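Local coordinates for protein flavodoxin (Methanosarcina acetivorans C2A, PDB 5WID) that binds flavin mononucleotide (FMN) in a flavodoxin fold and probably carries electrons between redox partners through that cofactor, at residues K2-Y7 against D31-S36; D43-A48 against E72-S77; S55-Y60 against E95-I100; G88-S93 against V115-H120. All coordinates share one frame; numbering follows the deposited sequence.

Contact 1. Residues K2-Y7 against D31-S36. With ACT (acetate ion), chain F.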
# COMPACT_ATOMS: atom_id res chain seq x y z
N LYS A 2 7.75 3.26 12.15
CA LYS A 2 6.74 2.24 11.88
C LYS A 2 6.07 2.48 10.53
O LYS A 2 5.72 3.61 10.19
CB LYS A 2 5.68 2.24 13.00
CG LYS A 2 4.54 1.28 12.81
CD LYS A 2 5.03 -0.15 12.71
CE LYS A 2 3.88 -1.13 12.89
NZ LYS A 2 2.62 -0.56 12.34
N ALA A 3 5.91 1.40 9.77
CA ALA A 3 5.17 1.45 8.51
C ALA A 3 4.02 0.46 8.59
O ALA A 3 4.07 -0.53 9.33
CB ALA A 3 6.06 1.09 7.32
N ILE A 4 2.98 0.72 7.81
CA ILE A 4 1.85 -0.19 7.72
C ILE A 4 1.55 -0.42 6.24
O ILE A 4 1.58 0.52 5.44
CB ILE A 4 0.62 0.35 8.49
CG1 ILE A 4 -0.54 -0.64 8.46
CG2 ILE A 4 0.17 1.70 7.98
CD1 ILE A 4 -1.34 -0.59 9.76
N VAL A 5 1.34 -1.69 5.88
CA VAL A 5 1.01 -2.08 4.51
C VAL A 5 -0.40 -2.66 4.55
O VAL A 5 -0.61 -3.74 5.12
CB VAL A 5 2.00 -3.10 3.93
CG1 VAL A 5 1.65 -3.40 2.47
CG2 VAL A 5 3.47 -2.62 4.09
N VAL A 6 -1.37 -1.93 3.99
CA VAL A 6 -2.79 -2.25 4.08
C VAL A 6 -3.26 -2.69 2.71
O VAL A 6 -2.94 -2.03 1.72
CB VAL A 6 -3.61 -1.03 4.55
CG1 VAL A 6 -5.11 -1.40 4.66
CG2 VAL A 6 -3.06 -0.47 5.85
N TYR A 7 -4.06 -3.76 2.64
CA TYR A 7 -4.43 -4.27 1.32
C TYR A 7 -5.85 -4.83 1.30
O TYR A 7 -6.42 -5.22 2.33
CB TYR A 7 -3.45 -5.36 0.84
CG TYR A 7 -3.44 -6.56 1.75
CD1 TYR A 7 -2.63 -6.59 2.88
CD2 TYR A 7 -4.29 -7.63 1.51
CE1 TYR A 7 -2.65 -7.68 3.74
CE2 TYR A 7 -4.32 -8.72 2.37
CZ TYR A 7 -3.50 -8.74 3.49
OH TYR A 7 -3.52 -9.81 4.35
N ASP A 31 9.98 -1.16 11.75
CA ASP A 31 8.82 -1.93 12.20
C ASP A 31 7.71 -1.84 11.16
O ASP A 31 7.49 -0.78 10.56
CB ASP A 31 8.32 -1.41 13.54
CG ASP A 31 9.28 -1.69 14.67
OD1 ASP A 31 10.02 -2.70 14.59
OD2 ASP A 31 9.30 -0.91 15.65
N VAL A 32 7.02 -2.95 10.94
CA VAL A 32 5.98 -2.97 9.92
C VAL A 32 4.90 -3.96 10.32
O VAL A 32 5.16 -4.97 10.98
CB VAL A 32 6.56 -3.31 8.52
CG1 VAL A 32 7.17 -4.69 8.52
CG2 VAL A 32 5.49 -3.20 7.44
N GLN A 33 3.67 -3.66 9.94
CA GLN A 33 2.63 -4.67 9.97
C GLN A 33 1.94 -4.69 8.62
O GLN A 33 1.69 -3.64 8.02
CB GLN A 33 1.65 -4.46 11.15
CG GLN A 33 0.36 -3.71 10.91
CD GLN A 33 -0.33 -3.37 12.23
OE1 GLN A 33 -0.12 -2.30 12.79
NE2 GLN A 33 -1.13 -4.31 12.73
N VAL A 34 1.71 -5.90 8.12
CA VAL A 34 1.03 -6.13 6.86
C VAL A 34 -0.35 -6.64 7.23
O VAL A 34 -0.47 -7.66 7.93
CB VAL A 34 1.79 -7.14 5.98
CG1 VAL A 34 1.01 -7.43 4.70
CG2 VAL A 34 3.19 -6.61 5.69
N ILE A 35 -1.39 -5.93 6.82
CA ILE A 35 -2.71 -6.18 7.39
C ILE A 35 -3.78 -5.87 6.36
O ILE A 35 -3.71 -4.89 5.61
CB ILE A 35 -2.89 -5.36 8.69
CG1 ILE A 35 -4.19 -5.73 9.40
CG2 ILE A 35 -2.77 -3.87 8.43
CD1 ILE A 35 -4.21 -5.28 10.85
N SER A 36 -4.79 -6.73 6.33
CA SER A 36 -5.95 -6.48 5.49
C SER A 36 -6.70 -5.23 5.96
O SER A 36 -6.78 -4.94 7.16
CB SER A 36 -6.85 -7.72 5.53
OG SER A 36 -8.17 -7.42 5.14
C ACT F . -6.21 -11.56 5.31
O ACT F . -7.46 -11.75 5.30
OXT ACT F . -5.66 -11.20 4.23
CH3 ACT F . -5.41 -11.77 6.54
O HOH W 1 -7.92 -8.06 2.00
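Lys2-Tyr7 and Asp31-Ser36 are parallel neighbouring strands, paired in register from Lys2 with Asp31 to Tyr7 with Ser36, their short axes 15° apart. Backbone bonds run from Ala3 N to Asp31 O, Gln33 N to Ala3 O, Val5 N to Gln33 O, Ile35 N to Val5 O and Tyr7 N to Ile35 O. Lys2, Ile4, Gln33 and Ile35 share one face. Lys2 is bent at chi2 (60°), which turns its chain across the neighbouring strand: CD passes 3.3 Å from Asp31 O, and NZ donates to Gln33 OE1 at 3.3 Å. The amide is also held at its other end, where NE2 bonds to Glu44. The Ile4 side chain lies alongside that of Gln33, its CD1 3.7 Å from Gln33 CG, and CD1 meets Ile35 CG2 at 3.8 Å. On the other face Val5 CG2 packs on Val32 CG2 at 4.0 Å. With chi1 at 62°, the Tyr7 ring lies across the strand end. Ser36 CA sits over a ring face, 4.0 Å from the centroid, in a CH-pi contact, while Tyr7 OH donates to OXT of an acetate ion, 2.6 Å away, probably from the crystallisation liquor. Helix 13-27 links these strands into a beta-alpha-beta unit of the flavodoxin fold, and Tyr7 lies near the FMN-binding residues Ser9 and Thr14.

Contact 2. Residues D43-A48 against E72-S77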
# COMPACT_ATOMS: atom_id res chain seq x y z
N ASP A 43 -6.12 3.78 14.97
CA ASP A 43 -4.90 4.14 15.70
C ASP A 43 -3.65 3.59 15.03
O ASP A 43 -2.58 4.20 15.14
CB ASP A 43 -4.96 3.63 17.14
CG ASP A 43 -5.85 4.48 18.02
OD1 ASP A 43 -6.29 3.97 19.08
OD2 ASP A 43 -6.11 5.65 17.67
N GLU A 44 -3.74 2.43 14.38
CA GLU A 44 -2.57 1.88 13.71
C GLU A 44 -2.15 2.75 12.53
O GLU A 44 -0.95 2.90 12.25
CB GLU A 44 -2.84 0.45 13.26
CG GLU A 44 -2.99 -0.49 14.46
CD GLU A 44 -3.42 -1.90 14.09
OE1 GLU A 44 -4.28 -2.06 13.19
OE2 GLU A 44 -2.92 -2.85 14.72
N LEU A 45 -3.12 3.33 11.81
CA LEU A 45 -2.79 4.28 10.75
C LEU A 45 -2.18 5.55 11.32
O LEU A 45 -1.18 6.06 10.79
CB LEU A 45 -4.06 4.61 9.94
CG LEU A 45 -4.67 3.47 9.12
CD1 LEU A 45 -5.95 3.95 8.44
CD2 LEU A 45 -3.69 2.95 8.11
N LYS A 46 -2.77 6.08 12.40
CA LYS A 46 -2.25 7.30 13.02
C LYS A 46 -0.82 7.11 13.51
O LYS A 46 -0.01 8.03 13.43
CB LYS A 46 -3.15 7.72 14.19
CG LYS A 46 -4.55 8.17 13.80
CD LYS A 46 -5.41 8.35 15.05
CE LYS A 46 -6.67 9.15 14.75
NZ LYS A 46 -7.42 9.48 16.02
N GLU A 47 -0.51 5.91 14.01
CA GLU A 47 0.82 5.66 14.56
C GLU A 47 1.90 5.60 13.48
O GLU A 47 3.06 5.92 13.75
CB GLU A 47 0.79 4.35 15.36
CG GLU A 47 2.16 3.87 15.83
CD GLU A 47 2.15 2.41 16.28
OE1 GLU A 47 3.08 2.02 17.02
OE2 GLU A 47 1.23 1.65 15.89
N ALA A 48 1.54 5.21 12.26
CA ALA A 48 2.54 4.90 11.24
C ALA A 48 3.13 6.15 10.60
O ALA A 48 2.43 7.13 10.36
CB ALA A 48 1.90 4.02 10.16
N GLU A 72 -13.02 7.23 4.18
CA GLU A 72 -13.46 7.41 5.55
C GLU A 72 -12.32 7.21 6.54
O GLU A 72 -11.90 8.16 7.21
CB GLU A 72 -14.63 6.45 5.84
CG GLU A 72 -15.85 6.77 4.99
CD GLU A 72 -16.94 5.72 5.10
OE1 GLU A 72 -16.90 4.92 6.05
OE2 GLU A 72 -17.82 5.71 4.22
N THR A 73 -11.77 5.99 6.60
CA THR A 73 -10.82 5.67 7.66
C THR A 73 -9.46 6.33 7.43
O THR A 73 -8.89 6.91 8.36
CB THR A 73 -10.65 4.15 7.76
OG1 THR A 73 -11.94 3.55 7.96
CG2 THR A 73 -9.77 3.79 8.95
N LEU A 74 -8.91 6.22 6.22
CA LEU A 74 -7.59 6.81 5.99
C LEU A 74 -7.63 8.33 6.13
O LEU A 74 -6.72 8.93 6.73
CB LEU A 74 -7.06 6.42 4.61
CG LEU A 74 -5.63 6.88 4.28
CD1 LEU A 74 -4.63 6.32 5.31
CD2 LEU A 74 -5.23 6.47 2.86
N VAL A 75 -8.67 8.98 5.60
CA VAL A 75 -8.80 10.43 5.78
C VAL A 75 -8.88 10.77 7.26
O VAL A 75 -8.27 11.75 7.71
CB VAL A 75 -10.03 10.96 5.01
CG1 VAL A 75 -10.28 12.42 5.36
CG2 VAL A 75 -9.82 10.82 3.51
N ALA A 76 -9.60 9.97 8.05
CA ALA A 76 -9.77 10.27 9.47
C ALA A 76 -8.49 10.10 10.27
O ALA A 76 -8.40 10.61 11.39
CB ALA A 76 -10.86 9.38 10.07
N SER A 77 -7.50 9.39 9.72
CA SER A 77 -6.23 9.17 10.41
C SER A 77 -5.28 10.36 10.31
O SER A 77 -4.17 10.28 10.84
CB SER A 77 -5.56 7.91 9.87
OG SER A 77 -4.95 8.13 8.60
O HOH W 2 -2.33 8.93 9.28
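Where Leu45 and Lys46 meet Thr73, Leu74, Ala76 and Ser77, rings and other flat side chains take no part, so there are no side-chain faces or edges to match; the planar groups involved are peptide carbonyls. Two of these lie beside the lysine: Ser77 O is 3.7 Å from Lys46 CG, and Ala76 O is 4.1 Å from Lys46 CE, both approaches to aliphatic carbon. Leu45 carries the apolar part. Its CB rests against Ser77 CB at 3.6 Å, and its CD1 methyl comes up to Thr73 CG2 at 3.9 Å, the two side chains crossing at about a right angle. The same methyl lies 4.1 Å from Leu74 CD1. Both leucines also touch Ile51 of strand 50-58, so the pair is seated on the sheet. The segments of helices 42-47 and 64-76 approach to 9.5 Å between axes at an angle of 42°. A chi1 of 76° turns Ser77 OG back to its own helix, where it donates to Leu74 O at 2.7 Å; that carbonyl also accepts Ser77 N. At the C-terminal end of helix 42-47, the carbonyls of Lys46 and of Ala48 just after it both accept from Lys82 NZ. With the serine hydroxyl engaged within its own segment and hydrocarbon making the closest direct approaches, the two helices are joined here by van der Waals packing rather than by direct polar bonds.

Contact 3. Residues S55-Y60 against E95-I100. With FMN (flavin mononucleotide), chain D.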
# COMPACT_ATOMS: atom_id res chain seq x y z
N SER A 55 -4.80 -2.54 -3.67
CA SER A 55 -6.06 -3.17 -4.05
C SER A 55 -5.93 -3.74 -5.45
O SER A 55 -5.24 -3.17 -6.30
CB SER A 55 -7.24 -2.19 -4.02
OG SER A 55 -8.44 -2.81 -4.45
N SER A 56 -6.65 -4.82 -5.70
CA SER A 56 -6.79 -5.24 -7.08
C SER A 56 -7.76 -4.32 -7.81
O SER A 56 -8.40 -3.44 -7.20
CB SER A 56 -7.24 -6.71 -7.17
OG SER A 56 -8.35 -6.94 -6.30
N THR A 57 -7.84 -4.47 -9.13
CA THR A 57 -8.72 -3.68 -9.97
C THR A 57 -9.90 -4.55 -10.38
O THR A 57 -9.70 -5.62 -10.97
CB THR A 57 -7.99 -3.17 -11.22
OG1 THR A 57 -6.87 -2.34 -10.86
CG2 THR A 57 -8.94 -2.37 -12.13
N PHE A 58 -11.11 -4.12 -10.04
CA PHE A 58 -12.33 -4.77 -10.51
C PHE A 58 -13.15 -3.72 -11.24
O PHE A 58 -13.48 -2.68 -10.66
CB PHE A 58 -13.15 -5.35 -9.35
CG PHE A 58 -12.83 -6.77 -9.01
CD1 PHE A 58 -11.52 -7.17 -8.76
CD2 PHE A 58 -13.84 -7.71 -8.92
CE1 PHE A 58 -11.23 -8.50 -8.43
CE2 PHE A 58 -13.56 -9.03 -8.59
CZ PHE A 58 -12.26 -9.43 -8.34
N TYR A 59 -13.50 -4.00 -12.49
CA TYR A 59 -14.29 -3.09 -13.32
C TYR A 59 -13.77 -1.65 -13.19
O TYR A 59 -14.50 -0.72 -12.86
CB TYR A 59 -15.78 -3.19 -12.99
CG TYR A 59 -16.27 -4.59 -13.22
CD1 TYR A 59 -16.36 -5.10 -14.52
CD2 TYR A 59 -16.56 -5.44 -12.16
CE1 TYR A 59 -16.76 -6.40 -14.75
CE2 TYR A 59 -16.98 -6.76 -12.40
CZ TYR A 59 -17.07 -7.22 -13.69
OH TYR A 59 -17.46 -8.52 -13.96
N TYR A 60 -12.46 -1.51 -13.46
CA TYR A 60 -11.76 -0.25 -13.69
C TYR A 60 -11.59 0.60 -12.44
O TYR A 60 -11.23 1.77 -12.54
CB TYR A 60 -12.44 0.57 -14.81
CG TYR A 60 -12.91 -0.36 -15.89
CD1 TYR A 60 -11.98 -1.07 -16.65
CD2 TYR A 60 -14.26 -0.61 -16.10
CE1 TYR A 60 -12.39 -1.96 -17.61
CE2 TYR A 60 -14.68 -1.51 -17.05
CZ TYR A 60 -13.74 -2.18 -17.80
OH TYR A 60 -14.13 -3.07 -18.76
N GLU A 95 -6.31 0.21 -13.19
CA GLU A 95 -6.50 1.56 -12.68
C GLU A 95 -6.33 1.67 -11.17
O GLU A 95 -5.99 2.75 -10.68
CB GLU A 95 -7.90 2.09 -13.04
CG GLU A 95 -8.13 2.40 -14.52
CD GLU A 95 -8.67 1.20 -15.29
OE1 GLU A 95 -8.62 0.08 -14.76
OE2 GLU A 95 -9.14 1.39 -16.42
N ALA A 96 -6.60 0.61 -10.40
CA ALA A 96 -6.77 0.79 -8.96
C ALA A 96 -5.55 1.41 -8.29
O ALA A 96 -5.73 2.35 -7.49
CB ALA A 96 -7.16 -0.54 -8.29
N PRO A 97 -4.31 0.96 -8.53
CA PRO A 97 -3.19 1.59 -7.82
C PRO A 97 -2.98 3.04 -8.22
O PRO A 97 -2.53 3.84 -7.38
CB PRO A 97 -1.99 0.70 -8.19
CG PRO A 97 -2.62 -0.63 -8.53
CD PRO A 97 -3.86 -0.21 -9.29
N ILE A 98 -3.32 3.40 -9.47
CA ILE A 98 -3.25 4.80 -9.89
C ILE A 98 -4.24 5.63 -9.09
O ILE A 98 -3.93 6.73 -8.61
CB ILE A 98 -3.54 4.93 -11.40
CG1 ILE A 98 -2.82 3.85 -12.19
CG2 ILE A 98 -3.19 6.34 -11.88
CD1 ILE A 98 -1.36 3.93 -12.07
N LEU A 99 -5.47 5.12 -8.98
CA LEU A 99 -6.52 5.83 -8.25
C LEU A 99 -6.19 5.94 -6.77
O LEU A 99 -6.49 6.96 -6.14
CB LEU A 99 -7.85 5.10 -8.45
CG LEU A 99 -8.27 5.13 -9.92
CD1 LEU A 99 -9.47 4.20 -10.15
CD2 LEU A 99 -8.61 6.57 -10.35
N ILE A 100 -5.59 4.90 -6.19
CA ILE A 100 -5.16 4.96 -4.80
C ILE A 100 -4.14 6.07 -4.62
O ILE A 100 -4.24 6.89 -3.70
CB ILE A 100 -4.59 3.59 -4.36
CG1 ILE A 100 -5.72 2.56 -4.29
CG2 ILE A 100 -3.83 3.73 -3.03
CD1 ILE A 100 -5.22 1.15 -4.04
N1 FMN D . -8.41 -6.35 -13.93
C2 FMN D . -8.26 -5.13 -14.53
O2 FMN D . -7.12 -4.72 -14.81
N3 FMN D . -9.37 -4.35 -14.82
C4 FMN D . -10.63 -4.77 -14.49
O4 FMN D . -11.59 -4.03 -14.76
C4A FMN D . -10.78 -6.02 -13.89
N5 FMN D . -12.04 -6.50 -13.57
C5A FMN D . -12.18 -7.74 -12.98
C6 FMN D . -13.46 -8.20 -12.67
C7 FMN D . -13.62 -9.44 -12.08
C7M FMN D . -15.01 -9.91 -11.75
C8 FMN D . -12.51 -10.23 -11.80
C8M FMN D . -12.68 -11.58 -11.16
C9 FMN D . -11.22 -9.78 -12.11
C9A FMN D . -11.07 -8.53 -12.70
N10 FMN D . -9.80 -8.05 -13.01
C10 FMN D . -9.67 -6.81 -13.61
C1' FMN D . -8.59 -8.88 -12.75
C2' FMN D . -8.07 -8.80 -11.31
O2' FMN D . -7.68 -7.49 -10.95
C3' FMN D . -6.87 -9.73 -11.24
O3' FMN D . -7.31 -11.07 -11.36
C4' FMN D . -6.03 -9.57 -9.96
O4' FMN D . -4.88 -10.38 -10.11
C5' FMN D . -6.78 -9.95 -8.68
O5' FMN D . -5.92 -9.67 -7.59
P FMN D . -6.36 -10.03 -6.09
O1P FMN D . -5.43 -9.27 -5.18
O2P FMN D . -7.79 -9.57 -5.89
O3P FMN D . -6.22 -11.52 -5.91
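Thr57, far away in sequence, offers its side-chain hydroxyl to the helical Ala96: Ala96 N donates to Thr57 OG1 at 3.0 Å with an angle of 157° at the hydrogen. Ala96 CB fits closely beside this bond, 3.3 Å from Ser56 O. Glu95 is bent at chi2 (90°), which brings OE1 to 3.3 Å from Tyr60 CA; its carboxylate lies alongside the Tyr60 ring, the planes 82° apart. OE1 also accepts from Ser93 OG, making Glu95 a second-shell residue of the flavin site. Residues 56-60 grip FMN directly. Ser56 OG donates to phosphate oxygen O2P at 2.7 Å, and Tyr60 N to O4 at 3.0 Å. Phe58 lays one ring face over the dimethylbenzene end, with C8 3.5 Å above its plane, while C6 lies over a face of the Tyr59 ring. Deeper in, Ile100 CD1 meets Ser55 N at 3.7 Å. Ser55 is backbone-bonded to Phe87 of strand 83-90; from helix 96-106, Pro97 packs on Val115 and Arg117 of strand 110-119, and Ala96 and Ile100 join Ser55 in touching Met62 of strand 61-62.

Contact 4. Residues G88-S93 against V115-H120. With FMN (flavin mononucleotide), chain D.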
# COMPACT_ATOMS: atom_id res chain seq x y z
N GLY A 88 -0.90 -2.81 -6.38
CA GLY A 88 -1.99 -3.77 -6.57
C GLY A 88 -1.78 -4.71 -7.74
O GLY A 88 -0.97 -4.45 -8.62
N SER A 89 -2.53 -5.81 -7.78
CA SER A 89 -2.51 -6.74 -8.89
C SER A 89 -3.70 -6.47 -9.80
O SER A 89 -4.74 -5.97 -9.35
CB SER A 89 -2.55 -8.19 -8.38
OG SER A 89 -2.59 -9.14 -9.43
N TYR A 90 -3.56 -6.78 -11.09
CA TYR A 90 -4.62 -6.46 -12.04
C TYR A 90 -4.56 -7.43 -13.21
O TYR A 90 -3.61 -8.18 -13.37
CB TYR A 90 -4.51 -5.01 -12.52
CG TYR A 90 -3.37 -4.73 -13.48
CD1 TYR A 90 -2.04 -4.72 -13.05
CD2 TYR A 90 -3.62 -4.48 -14.83
CE1 TYR A 90 -1.00 -4.46 -13.93
CE2 TYR A 90 -2.58 -4.19 -15.72
CZ TYR A 90 -1.28 -4.20 -15.27
OH TYR A 90 -0.26 -3.94 -16.15
N GLY A 91 -5.61 -7.38 -14.05
CA GLY A 91 -5.70 -8.28 -15.18
C GLY A 91 -5.48 -7.67 -16.55
O GLY A 91 -5.05 -8.38 -17.46
N TRP A 92 -5.82 -6.40 -16.75
CA TRP A 92 -5.53 -5.79 -18.05
C TRP A 92 -5.52 -4.27 -18.04
O TRP A 92 -4.69 -3.67 -18.72
CB TRP A 92 -6.51 -6.29 -19.13
CG TRP A 92 -7.94 -5.84 -19.03
CD1 TRP A 92 -8.52 -4.81 -19.72
CD2 TRP A 92 -8.97 -6.43 -18.24
NE1 TRP A 92 -9.86 -4.71 -19.39
CE2 TRP A 92 -10.16 -5.70 -18.49
CE3 TRP A 92 -9.02 -7.51 -17.35
CZ2 TRP A 92 -11.37 -6.01 -17.88
CZ3 TRP A 92 -10.23 -7.82 -16.74
CH2 TRP A 92 -11.39 -7.07 -17.01
N SER A 93 -6.42 -3.64 -17.29
CA SER A 93 -6.53 -2.18 -17.32
C SER A 93 -5.79 -1.51 -16.17
O SER A 93 -5.14 -0.48 -16.37
CB SER A 93 -8.00 -1.75 -17.34
OG SER A 93 -8.69 -2.07 -16.14
N VAL A 115 4.56 3.86 -8.06
CA VAL A 115 3.26 3.20 -7.93
C VAL A 115 3.37 1.86 -8.64
O VAL A 115 3.72 1.80 -9.83
CB VAL A 115 2.15 4.08 -8.54
CG1 VAL A 115 0.80 3.34 -8.60
CG2 VAL A 115 2.04 5.39 -7.76
N LEU A 116 3.10 0.77 -7.93
CA LEU A 116 3.50 -0.56 -8.38
C LEU A 116 2.28 -1.42 -8.68
O LEU A 116 1.55 -1.81 -7.76
CB LEU A 116 4.37 -1.24 -7.32
CG LEU A 116 4.89 -2.64 -7.69
CD1 LEU A 116 5.67 -2.63 -9.01
CD2 LEU A 116 5.74 -3.20 -6.55
N ARG A 117 2.06 -1.75 -9.95
CA ARG A 117 1.01 -2.70 -10.30
C ARG A 117 1.64 -3.89 -11.03
O ARG A 117 2.64 -3.75 -11.74
CB ARG A 117 -0.09 -2.05 -11.16
CG ARG A 117 0.41 -1.44 -12.42
CD ARG A 117 -0.72 -0.77 -13.22
NE ARG A 117 -0.18 -0.21 -14.45
CZ ARG A 117 -0.82 0.66 -15.21
NH1 ARG A 117 -2.04 1.08 -14.88
NH2 ARG A 117 -0.23 1.12 -16.31
N ILE A 118 1.05 -5.07 -10.82
CA ILE A 118 1.61 -6.32 -11.33
C ILE A 118 0.48 -7.16 -11.92
O ILE A 118 -0.52 -7.42 -11.25
CB ILE A 118 2.31 -7.12 -10.22
CG1 ILE A 118 3.52 -6.35 -9.68
CG2 ILE A 118 2.77 -8.49 -10.75
CD1 ILE A 118 4.69 -6.36 -10.64
N LEU A 119 0.67 -7.62 -13.16
CA LEU A 119 -0.34 -8.46 -13.81
C LEU A 119 -0.46 -9.83 -13.15
O LEU A 119 0.55 -10.51 -12.92
CB LEU A 119 0.01 -8.63 -15.29
CG LEU A 119 -0.35 -7.47 -16.21
CD1 LEU A 119 0.46 -7.57 -17.48
CD2 LEU A 119 -1.85 -7.50 -16.51
N HIS A 120 -1.69 -10.23 -12.86
CA HIS A 120 -2.06 -11.61 -12.47
C HIS A 120 -1.26 -12.03 -11.23
O HIS A 120 -1.04 -11.22 -10.32
CB HIS A 120 -1.90 -12.54 -13.66
CG HIS A 120 -2.56 -12.05 -14.90
ND1 HIS A 120 -3.90 -11.75 -14.96
CD2 HIS A 120 -2.06 -11.82 -16.14
CE1 HIS A 120 -4.21 -11.36 -16.19
NE2 HIS A 120 -3.11 -11.38 -16.92
N1 FMN D . -8.41 -6.35 -13.93
C2 FMN D . -8.26 -5.13 -14.53
O2 FMN D . -7.12 -4.72 -14.81
N3 FMN D . -9.37 -4.35 -14.82
C4 FMN D . -10.63 -4.77 -14.49
O4 FMN D . -11.59 -4.03 -14.76
C4A FMN D . -10.78 -6.02 -13.89
N5 FMN D . -12.04 -6.50 -13.57
C5A FMN D . -12.18 -7.74 -12.98
C6 FMN D . -13.46 -8.20 -12.67
C7 FMN D . -13.62 -9.44 -12.08
C7M FMN D . -15.01 -9.91 -11.75
C8 FMN D . -12.51 -10.23 -11.80
C8M FMN D . -12.68 -11.58 -11.16
C9 FMN D . -11.22 -9.78 -12.11
C9A FMN D . -11.07 -8.53 -12.70
N10 FMN D . -9.80 -8.05 -13.01
C10 FMN D . -9.67 -6.81 -13.61
C1' FMN D . -8.59 -8.88 -12.75
C2' FMN D . -8.07 -8.80 -11.31
O2' FMN D . -7.68 -7.49 -10.95
C3' FMN D . -6.87 -9.73 -11.24
O3' FMN D . -7.31 -11.07 -11.36
C4' FMN D . -6.03 -9.57 -9.96
O4' FMN D . -4.88 -10.38 -10.11
C5' FMN D . -6.78 -9.95 -8.68
O5' FMN D . -5.92 -9.67 -7.59
P FMN D . -6.36 -10.03 -6.09
O1P FMN D . -5.43 -9.27 -5.18
O2P FMN D . -7.79 -9.57 -5.89
O3P FMN D . -6.22 -11.52 -5.91
O HOH W 3 -4.55 2.18 -16.46
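Gly88 and Tyr90 pair in parallel with Arg117 and Leu119 through backbone bonds from Gly88 N to Leu116 O, Ile118 N to Gly88 O, Tyr90 N to Ile118 O and His120 N to Tyr90 O. The short strand axes diverge by 34°. Among side-chain polar bonds, Ser89 OG donates to His120 O at 2.7 Å and accepts from the ribityl O4' of FMN. A water joins Ser93 O to Arg117 NH1, which also donates to Gly94 O. These strands and helix 96-106 form a beta-alpha-beta unit of the flavodoxin fold, whose strand ends and following loops build the flavin site. CH-pi contacts centre on Tyr90. A chi1 of 73° swings its ring toward the neighbouring strand and between two side chains: Leu119 CD2 is 3.7 Å from the centroid over one face, and Arg117 CD is 4.2 Å from it over the other. Flavin O2 lies at the ring edge. This O2 is gripped by three backbone amides, with Trp92 N at 2.9 Å, Ser93 N at 2.8 Å and Gly91 N at 3.2 Å; Gly91 N also donates to N1. Flavin N3 donates to Ser93 OG at 2.7 Å, nearly straight at 167°, and that hydroxyl is in turn bonded to Glu95 OE1. The Trp92 indole lies over the pyrimidine end, with flavin N3 3.8 Å above the indole plane, on the opposite side of the isoalloxazine from Phe58.

Overall arrangement
Contacts 1, 3 and 4 all reach one sheet, in which strands 2-8, 50-58, 83-90 and 110-119 lie in that order with 31-36 beyond 2-8. Contact 1 closes before the other three open; contact 2 crosses contact 3 along the chain, and contact 3 crosses contact 4. Contacts 1 and 2 have centres about 12 Å apart and touch where Ile4 packs on Glu44 and Ala48, which brings helix 42-47 and the turn after it onto the sheet. Contacts 3 and 4, about 8 Å apart between centres, meet where Pro97 packs on Gly88. Contact 2, about 25 Å from contact 4 between centres, lies away from the flavin site, which contacts 3 and 4 line on the same side of the chain's centre.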